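Side-chain contacts in exosome complex component Rrp42 (Archaeoglobus fulgidus, PDB 3M7N), which probably serves as a non-catalytic component of the RNA-degrading exosome and helps to structure the active site of its partner subunit Rrp41: residues V35-N40 with E254-I259; K131-F136 with E168-G173; S16-N21 with G193-V198. All blocks are in the same frame, centred on the assembly; numbering follows the deposited sequence.

How the contacts relate
Followed from the N terminus, the chain opens contact 3 at the end of helix 4-19 (16-21), then contact 1 on strand 35-39, an outermost strand of the five-stranded mixed sheet. Strand 131-141 of that same sheet begins contact 2, which closes after 31 intervening residues in the turn at 168-173. Strand 195-198, at the margin of the four-stranded antiparallel sheet, then closes contact 3, and the C-terminal tail at 254-259 closes contact 1. Contact 2 therefore nests within both others, whereas contacts 1 and 3 cross. Centres of contacts 2 and 3 lie about 50 Å apart, on opposite sides of the chain's centre.

Contact 1 (V35-N40 with E254-I259); sequences VEIIPN and EKFKEI
One face of the Phe-256 ring carries the CD1 methyl of Ile-37, a CH-pi contact: CD1 lies 3.8 Å from the ring centroid and only 22° off the ring normal. The methyl is displaced toward the rim of the ring, so its closest carbon there is CE2, with Ile-37 CD1 to Phe-256 CE2 at 3.6 Å. The two side chains meet at about a right angle. Ile-37 reaches the ring because CG1 sits beside its own backbone N (chi1 -51°) and the chain beyond is fully extended (chi2 177°), which places CD1 at the end of a straight arm. In fold terms, this joins an outermost strand of the mixed sheet in the first RNase PH-family domain to the tail that follows helix 235-253. Helix 148-161 adds to the apolar cluster: Ala-158 touches Ile-37, while Leu-154, Ile-157 and Met-161 touch Phe-256, as does Leu-183 from a loop. With an alanine in place of Phe-256, the Ile-37 methyl would probably lose the aromatic face it rests on, and a gap would open between the tail and helix 148-161. Beside this pair, Lys-255 approaches Val-35 obliquely with its aliphatic part, Lys-255 CD lying 3.9 Å from Val-35 CB. Its chain is extended beyond CG, which takes the amino group to the start of the strand. There Lys-255 NZ is 3.4 Å from Val-35 N, but both are donors and no hydrogen bond joins them; NZ also lies 3.6 Å from Val-35 CB.

Contact 2 (K131-F136 with E168-G173); sequences KVWIVF and ERFDLG
Trp-133 points an edge of its six-membered ring toward the face of Phe-170, an offset edge-to-face (T-shaped) pair with centroids 5.9 Å apart and planes at 89°. It sets strand 131-141, which lies between strands 56-67 and 78-84 in the mixed sheet of the first RNase PH-family domain, against the turn that links the short antiparallel strands 164-165 and 176-177. The nearest atoms of the pair are Trp-133 CH2 and Phe-170 CD2 at 4.0 Å, and CD2 lies close to the plane of the indole, just beyond its rim. The indole leans out from the strand with CG beside the backbone N (chi1 -78°), so that its far carbons reach the turn although its CB does not point there. The Leu-172 and Trp-133 side chains run toward each other from opposite directions, and Leu-172 CD2 meets Trp-133 CZ2 at 3.6 Å. The CZ2-CH2 side of the indole thus meets two apolar partners of the same turn, two residues apart in sequence. Pro-66 on strand 56-67 touches both aromatic residues, and Ile-126 both Trp-133 and Leu-172, which extends the cluster into the body of the domain. The turn has a backbone bond of its own, from Asp-171 N to Glu-168 O. Between these two, Arg-169 makes a salt bridge with Glu-46 and a hydrogen bond to the Glu-87 carbonyl of the exonuclease 1 chain, placing the contact beside that subunit interface. At the margin, extended Lys-131 passes Leu-172 obliquely, its NZ 4.2 Å from Leu-172 CD1.

Contact 3 (S16-N21 with G193-V198); sequences SKLRDN and GNKYLV
Leu-18 and Lys-195 face each other with CA atoms 8.7 Å apart, one near the C-terminal end of helix 4-19 and the other at the start of strand 195-198, an outermost strand of the antiparallel sheet in the second RNase PH-family domain. The helix ends in a Schellman motif: Asn-21, at positive phi (54°), is its C-prime residue, with Glu-22 N bonded to Lys-17 O and Asn-21 N to Leu-18 O. Lys-195 reaches the helix as an extended arm, its CG anti to the carbonyl carbon (chi1 -49°) and the rest of the chain nearly straight. It slides past Leu-18 in the opposite direction, so the aliphatic part packs on the leucine, with Lys-195 CD 3.5 Å from Leu-18 CD2, while the amino group carries on to the helix backbone. Leu-18 itself is buried, and Val-192 of strand 185-192 and Phe-29 add further apolar neighbours. Leu-197, also directed toward the helix, approaches less closely. A cation at this end of the helix would probably be welcomed by the partial negative charge of its last carbonyls. The same lysine thus takes part in an apolar contact and a polar one. Leu-18 O is the shared acceptor: besides the 3.0 Å bond from Asn-21 N, it receives a weak one from Lys-195 NZ at 2.9 Å.

Contact 1 (V35-N40 with E254-I259)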
# COMPACT_ATOMS: atom_id res chain seq x y z
N VAL H 35 5.26 -26.25 -30.22
CA VAL H 35 6.29 -25.58 -29.47
C VAL H 35 7.32 -25.03 -30.44
O VAL H 35 7.65 -25.66 -31.42
CB VAL H 35 7.01 -26.57 -28.57
CG1 VAL H 35 8.25 -25.94 -27.99
CG2 VAL H 35 6.08 -27.05 -27.49
N GLU H 36 7.82 -23.84 -30.16
CA GLU H 36 8.89 -23.27 -30.95
C GLU H 36 9.91 -22.68 -29.98
O GLU H 36 9.55 -21.92 -29.08
CB GLU H 36 8.35 -22.18 -31.86
CG GLU H 36 8.81 -22.27 -33.27
CD GLU H 36 8.26 -21.14 -34.12
OE1 GLU H 36 9.07 -20.43 -34.76
OE2 GLU H 36 7.01 -20.97 -34.15
N ILE H 37 11.17 -23.06 -30.17
CA ILE H 37 12.27 -22.60 -29.32
C ILE H 37 13.32 -21.81 -30.12
O ILE H 37 14.03 -22.39 -30.94
CB ILE H 37 12.96 -23.78 -28.62
CG1 ILE H 37 11.92 -24.67 -27.94
CG2 ILE H 37 13.99 -23.28 -27.62
CD1 ILE H 37 12.51 -25.91 -27.28
N ILE H 38 13.41 -20.50 -29.89
CA ILE H 38 14.35 -19.65 -30.62
C ILE H 38 15.45 -19.11 -29.71
O ILE H 38 15.22 -18.18 -28.93
CB ILE H 38 13.66 -18.42 -31.29
CG1 ILE H 38 12.21 -18.73 -31.68
CG2 ILE H 38 14.47 -17.92 -32.50
CD1 ILE H 38 12.07 -19.37 -33.04
N PRO H 39 16.66 -19.65 -29.83
CA PRO H 39 17.80 -19.17 -29.04
C PRO H 39 18.41 -17.85 -29.57
O PRO H 39 18.18 -17.47 -30.72
CB PRO H 39 18.82 -20.30 -29.17
CG PRO H 39 18.13 -21.39 -29.94
CD PRO H 39 17.04 -20.77 -30.70
N ASN H 40 19.17 -17.17 -28.72
CA ASN H 40 19.93 -15.99 -29.15
C ASN H 40 19.09 -14.79 -29.59
O ASN H 40 19.48 -14.06 -30.49
CB ASN H 40 20.86 -16.37 -30.29
CG ASN H 40 21.91 -17.36 -29.86
OD1 ASN H 40 21.91 -18.52 -30.29
ND2 ASN H 40 22.82 -16.91 -28.99
N GLU H 254 12.88 -34.05 -26.89
CA GLU H 254 13.43 -34.38 -28.20
C GLU H 254 13.32 -33.22 -29.20
O GLU H 254 13.84 -33.29 -30.31
CB GLU H 254 12.85 -35.70 -28.71
CG GLU H 254 12.15 -35.67 -30.06
CD GLU H 254 11.46 -37.00 -30.37
OE1 GLU H 254 11.32 -37.83 -29.44
OE2 GLU H 254 11.06 -37.20 -31.55
N LYS H 255 12.65 -32.14 -28.79
CA LYS H 255 12.60 -30.94 -29.61
C LYS H 255 13.90 -30.13 -29.47
O LYS H 255 14.20 -29.27 -30.29
CB LYS H 255 11.36 -30.10 -29.28
CG LYS H 255 10.04 -30.74 -29.71
CD LYS H 255 8.87 -29.77 -29.69
CE LYS H 255 7.67 -30.31 -30.50
NZ LYS H 255 6.61 -29.25 -30.89
N PHE H 256 14.67 -30.42 -28.43
CA PHE H 256 15.94 -29.72 -28.22
C PHE H 256 17.06 -30.23 -29.12
O PHE H 256 18.14 -29.66 -29.16
CB PHE H 256 16.36 -29.77 -26.75
CG PHE H 256 15.57 -28.84 -25.86
CD1 PHE H 256 16.15 -27.68 -25.36
CD2 PHE H 256 14.26 -29.12 -25.53
CE1 PHE H 256 15.43 -26.82 -24.54
CE2 PHE H 256 13.54 -28.26 -24.72
CZ PHE H 256 14.13 -27.10 -24.22
N LYS H 257 16.79 -31.31 -29.85
CA LYS H 257 17.75 -31.83 -30.82
C LYS H 257 17.83 -30.87 -32.01
O LYS H 257 18.12 -31.27 -33.13
CB LYS H 257 17.30 -33.22 -31.30
CG LYS H 257 18.43 -34.12 -31.78
CD LYS H 257 18.71 -35.23 -30.76
CE LYS H 257 19.81 -36.18 -31.25
NZ LYS H 257 20.00 -37.36 -30.35
N GLU H 258 17.58 -29.59 -31.73
CA GLU H 258 17.51 -28.54 -32.76
C GLU H 258 16.30 -28.73 -33.67
O GLU H 258 15.84 -27.78 -34.32
CB GLU H 258 18.82 -28.46 -33.57
CG GLU H 258 20.01 -27.98 -32.75
CD GLU H 258 19.64 -26.84 -31.81
OE1 GLU H 258 19.08 -25.82 -32.28
OE2 GLU H 258 19.90 -26.97 -30.59
N ILE H 259 15.77 -29.95 -33.69
CA ILE H 259 14.53 -30.30 -34.38
C ILE H 259 13.46 -29.21 -34.31
O ILE H 259 12.91 -28.94 -33.23
CB ILE H 259 13.92 -31.59 -33.80
CG1 ILE H 259 14.83 -32.79 -34.07
CG2 ILE H 259 12.51 -31.82 -34.34
CD1 ILE H 259 14.30 -34.11 -33.51
OXT ILE H 259 13.10 -28.58 -35.31

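Contact 2 (K131-F136 with E168-G173)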
# COMPACT_ATOMS: atom_id res chain seq x y z
N LYS H 131 35.76 -15.40 -5.34
CA LYS H 131 35.07 -15.08 -6.58
C LYS H 131 34.41 -16.29 -7.21
O LYS H 131 35.06 -17.32 -7.45
CB LYS H 131 36.03 -14.43 -7.58
CG LYS H 131 35.63 -13.02 -8.01
CD LYS H 131 36.55 -12.48 -9.11
CE LYS H 131 36.14 -11.07 -9.54
NZ LYS H 131 36.80 -10.64 -10.82
N VAL H 132 33.12 -16.16 -7.50
CA VAL H 132 32.36 -17.23 -8.14
C VAL H 132 31.32 -16.66 -9.11
O VAL H 132 30.79 -15.57 -8.89
CB VAL H 132 31.68 -18.12 -7.07
CG1 VAL H 132 30.20 -17.77 -6.91
CG2 VAL H 132 31.87 -19.58 -7.41
N TRP H 133 31.05 -17.37 -10.20
CA TRP H 133 30.09 -16.88 -11.17
C TRP H 133 28.67 -16.90 -10.61
O TRP H 133 28.28 -17.82 -9.89
CB TRP H 133 30.13 -17.70 -12.44
CG TRP H 133 31.26 -17.36 -13.33
CD1 TRP H 133 32.37 -18.12 -13.56
CD2 TRP H 133 31.41 -16.18 -14.12
NE1 TRP H 133 33.20 -17.48 -14.45
CE2 TRP H 133 32.63 -16.28 -14.81
CE3 TRP H 133 30.62 -15.03 -14.31
CZ2 TRP H 133 33.09 -15.30 -15.67
CZ3 TRP H 133 31.08 -14.05 -15.18
CH2 TRP H 133 32.30 -14.19 -15.85
N ILE H 134 27.91 -15.87 -10.95
CA ILE H 134 26.51 -15.81 -10.58
C ILE H 134 25.67 -15.80 -11.85
O ILE H 134 25.88 -14.98 -12.72
CB ILE H 134 26.22 -14.55 -9.79
CG1 ILE H 134 27.05 -14.57 -8.50
CG2 ILE H 134 24.73 -14.45 -9.50
CD1 ILE H 134 27.01 -13.29 -7.75
N VAL H 135 24.74 -16.74 -11.95
CA VAL H 135 23.90 -16.85 -13.14
C VAL H 135 22.49 -16.32 -12.86
O VAL H 135 21.75 -16.90 -12.07
CB VAL H 135 23.82 -18.31 -13.61
CG1 VAL H 135 23.07 -18.40 -14.91
CG2 VAL H 135 25.22 -18.88 -13.74
N PHE H 136 22.14 -15.20 -13.50
CA PHE H 136 20.80 -14.63 -13.38
C PHE H 136 19.92 -15.16 -14.47
O PHE H 136 20.19 -14.94 -15.66
CB PHE H 136 20.82 -13.10 -13.45
CG PHE H 136 21.40 -12.44 -12.22
CD1 PHE H 136 22.70 -11.95 -12.22
CD2 PHE H 136 20.66 -12.32 -11.07
CE1 PHE H 136 23.23 -11.35 -11.09
CE2 PHE H 136 21.19 -11.71 -9.94
CZ PHE H 136 22.47 -11.24 -9.95
N GLU H 168 36.18 -13.05 -20.72
CA GLU H 168 36.99 -11.97 -21.28
C GLU H 168 36.59 -10.62 -20.72
O GLU H 168 37.41 -9.92 -20.13
CB GLU H 168 36.87 -11.94 -22.79
CG GLU H 168 37.40 -13.19 -23.43
CD GLU H 168 36.84 -13.40 -24.80
OE1 GLU H 168 36.42 -12.39 -25.41
OE2 GLU H 168 36.81 -14.56 -25.26
N ARG H 169 35.33 -10.27 -20.91
CA ARG H 169 34.83 -9.01 -20.40
C ARG H 169 35.33 -8.78 -19.00
O ARG H 169 35.58 -7.64 -18.61
CB ARG H 169 33.30 -8.99 -20.38
CG ARG H 169 32.76 -7.74 -19.70
CD ARG H 169 31.32 -7.89 -19.25
NE ARG H 169 30.50 -8.54 -20.26
CZ ARG H 169 29.18 -8.65 -20.18
NH1 ARG H 169 28.51 -9.27 -21.14
NH2 ARG H 169 28.52 -8.13 -19.14
N PHE H 170 35.46 -9.85 -18.23
CA PHE H 170 35.83 -9.73 -16.83
C PHE H 170 37.28 -10.12 -16.59
O PHE H 170 37.68 -10.42 -15.47
CB PHE H 170 34.88 -10.55 -15.93
CG PHE H 170 33.51 -9.92 -15.75
CD1 PHE H 170 33.28 -9.01 -14.73
CD2 PHE H 170 32.46 -10.26 -16.59
CE1 PHE H 170 32.03 -8.43 -14.56
CE2 PHE H 170 31.20 -9.69 -16.43
CZ PHE H 170 30.99 -8.77 -15.41
N ASP H 171 38.07 -10.11 -17.67
CA ASP H 171 39.50 -10.40 -17.59
C ASP H 171 39.73 -11.66 -16.76
O ASP H 171 40.24 -11.60 -15.64
CB ASP H 171 40.26 -9.21 -17.01
CG ASP H 171 40.05 -7.94 -17.83
OD1 ASP H 171 40.04 -8.04 -19.08
OD2 ASP H 171 39.87 -6.86 -17.22
N LEU H 172 39.36 -12.79 -17.34
CA LEU H 172 39.21 -14.02 -16.59
C LEU H 172 39.45 -15.17 -17.54
O LEU H 172 39.25 -16.34 -17.19
CB LEU H 172 37.79 -14.09 -16.04
CG LEU H 172 37.58 -14.14 -14.53
CD1 LEU H 172 38.40 -13.10 -13.81
CD2 LEU H 172 36.11 -13.96 -14.24
N GLY H 173 39.85 -14.84 -18.77
CA GLY H 173 40.21 -15.84 -19.75
C GLY H 173 39.35 -15.80 -21.00
O GLY H 173 38.47 -14.95 -21.11

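Contact 3 (S16-N21 with G193-V198)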
# COMPACT_ATOMS: atom_id res chain seq x y z
N SER H 16 -18.55 -28.48 -21.05
CA SER H 16 -19.48 -29.18 -21.92
C SER H 16 -18.70 -30.13 -22.85
O SER H 16 -19.03 -31.30 -22.97
CB SER H 16 -20.32 -28.16 -22.71
OG SER H 16 -20.93 -28.74 -23.83
N LYS H 17 -17.64 -29.62 -23.45
CA LYS H 17 -16.79 -30.43 -24.29
C LYS H 17 -16.15 -31.59 -23.53
O LYS H 17 -16.07 -32.71 -24.05
CB LYS H 17 -15.72 -29.56 -24.94
CG LYS H 17 -16.30 -28.49 -25.86
CD LYS H 17 -16.96 -29.08 -27.09
CE LYS H 17 -15.90 -29.82 -27.94
NZ LYS H 17 -16.34 -30.12 -29.35
N LEU H 18 -15.71 -31.31 -22.30
CA LEU H 18 -15.06 -32.32 -21.47
C LEU H 18 -16.01 -33.48 -21.18
O LEU H 18 -15.59 -34.63 -21.06
CB LEU H 18 -14.63 -31.70 -20.15
CG LEU H 18 -13.25 -32.02 -19.58
CD1 LEU H 18 -13.25 -31.83 -18.07
CD2 LEU H 18 -12.83 -33.40 -19.94
N ARG H 19 -17.29 -33.15 -21.03
CA ARG H 19 -18.32 -34.14 -20.76
C ARG H 19 -18.46 -35.09 -21.93
O ARG H 19 -18.86 -36.23 -21.77
CB ARG H 19 -19.67 -33.46 -20.46
CG ARG H 19 -19.83 -33.02 -18.99
CD ARG H 19 -21.29 -32.76 -18.62
NE ARG H 19 -21.87 -31.70 -19.45
CZ ARG H 19 -21.74 -30.40 -19.19
NH1 ARG H 19 -21.06 -30.00 -18.12
NH2 ARG H 19 -22.28 -29.51 -20.01
N ASP H 20 -18.14 -34.60 -23.13
CA ASP H 20 -18.18 -35.42 -24.32
C ASP H 20 -16.77 -35.82 -24.71
O ASP H 20 -16.48 -35.97 -25.88
CB ASP H 20 -18.82 -34.64 -25.47
CG ASP H 20 -19.13 -35.51 -26.68
OD1 ASP H 20 -19.46 -36.71 -26.51
OD2 ASP H 20 -19.07 -34.98 -27.82
N ASN H 21 -15.89 -35.95 -23.71
CA ASN H 21 -14.53 -36.46 -23.93
C ASN H 21 -13.68 -35.73 -25.00
O ASN H 21 -12.88 -36.36 -25.71
CB ASN H 21 -14.58 -37.96 -24.25
CG ASN H 21 -13.22 -38.60 -24.25
OD1 ASN H 21 -12.48 -38.49 -23.27
ND2 ASN H 21 -12.87 -39.26 -25.36
N GLY H 193 -11.90 -32.30 -11.93
CA GLY H 193 -12.55 -33.49 -11.40
C GLY H 193 -11.56 -34.64 -11.36
O GLY H 193 -10.52 -34.54 -10.72
N ASN H 194 -11.87 -35.73 -12.05
CA ASN H 194 -10.92 -36.84 -12.18
C ASN H 194 -10.36 -36.98 -13.60
O ASN H 194 -9.97 -38.06 -14.03
CB ASN H 194 -11.52 -38.17 -11.69
N LYS H 195 -10.34 -35.87 -14.32
CA LYS H 195 -9.71 -35.83 -15.63
C LYS H 195 -8.57 -34.81 -15.63
O LYS H 195 -8.58 -33.87 -14.83
CB LYS H 195 -10.73 -35.49 -16.71
CG LYS H 195 -11.97 -36.34 -16.62
CD LYS H 195 -12.72 -36.31 -17.92
CE LYS H 195 -14.14 -36.83 -17.75
NZ LYS H 195 -14.99 -36.50 -18.94
N TYR H 196 -7.59 -35.03 -16.50
CA TYR H 196 -6.49 -34.09 -16.64
C TYR H 196 -6.42 -33.55 -18.07
O TYR H 196 -6.88 -34.20 -19.01
CB TYR H 196 -5.17 -34.75 -16.25
CG TYR H 196 -4.87 -36.01 -17.01
CD1 TYR H 196 -4.39 -35.97 -18.31
CD2 TYR H 196 -5.07 -37.27 -16.42
CE1 TYR H 196 -4.12 -37.14 -19.02
CE2 TYR H 196 -4.80 -38.44 -17.12
CZ TYR H 196 -4.32 -38.37 -18.42
OH TYR H 196 -4.07 -39.54 -19.13
N LEU H 197 -5.87 -32.36 -18.23
CA LEU H 197 -5.63 -31.79 -19.55
C LEU H 197 -4.24 -31.19 -19.55
O LEU H 197 -3.98 -30.13 -18.94
CB LEU H 197 -6.68 -30.73 -19.94
CG LEU H 197 -8.16 -31.10 -20.06
CD1 LEU H 197 -8.77 -31.32 -18.68
CD2 LEU H 197 -8.96 -30.01 -20.82
N VAL H 198 -3.33 -31.92 -20.20
CA VAL H 198 -1.93 -31.53 -20.32
C VAL H 198 -1.85 -30.23 -21.12
O VAL H 198 -2.53 -30.09 -22.13
CB VAL H 198 -1.12 -32.63 -21.02
CG1 VAL H 198 0.28 -32.14 -21.37
CG2 VAL H 198 -1.06 -33.90 -20.14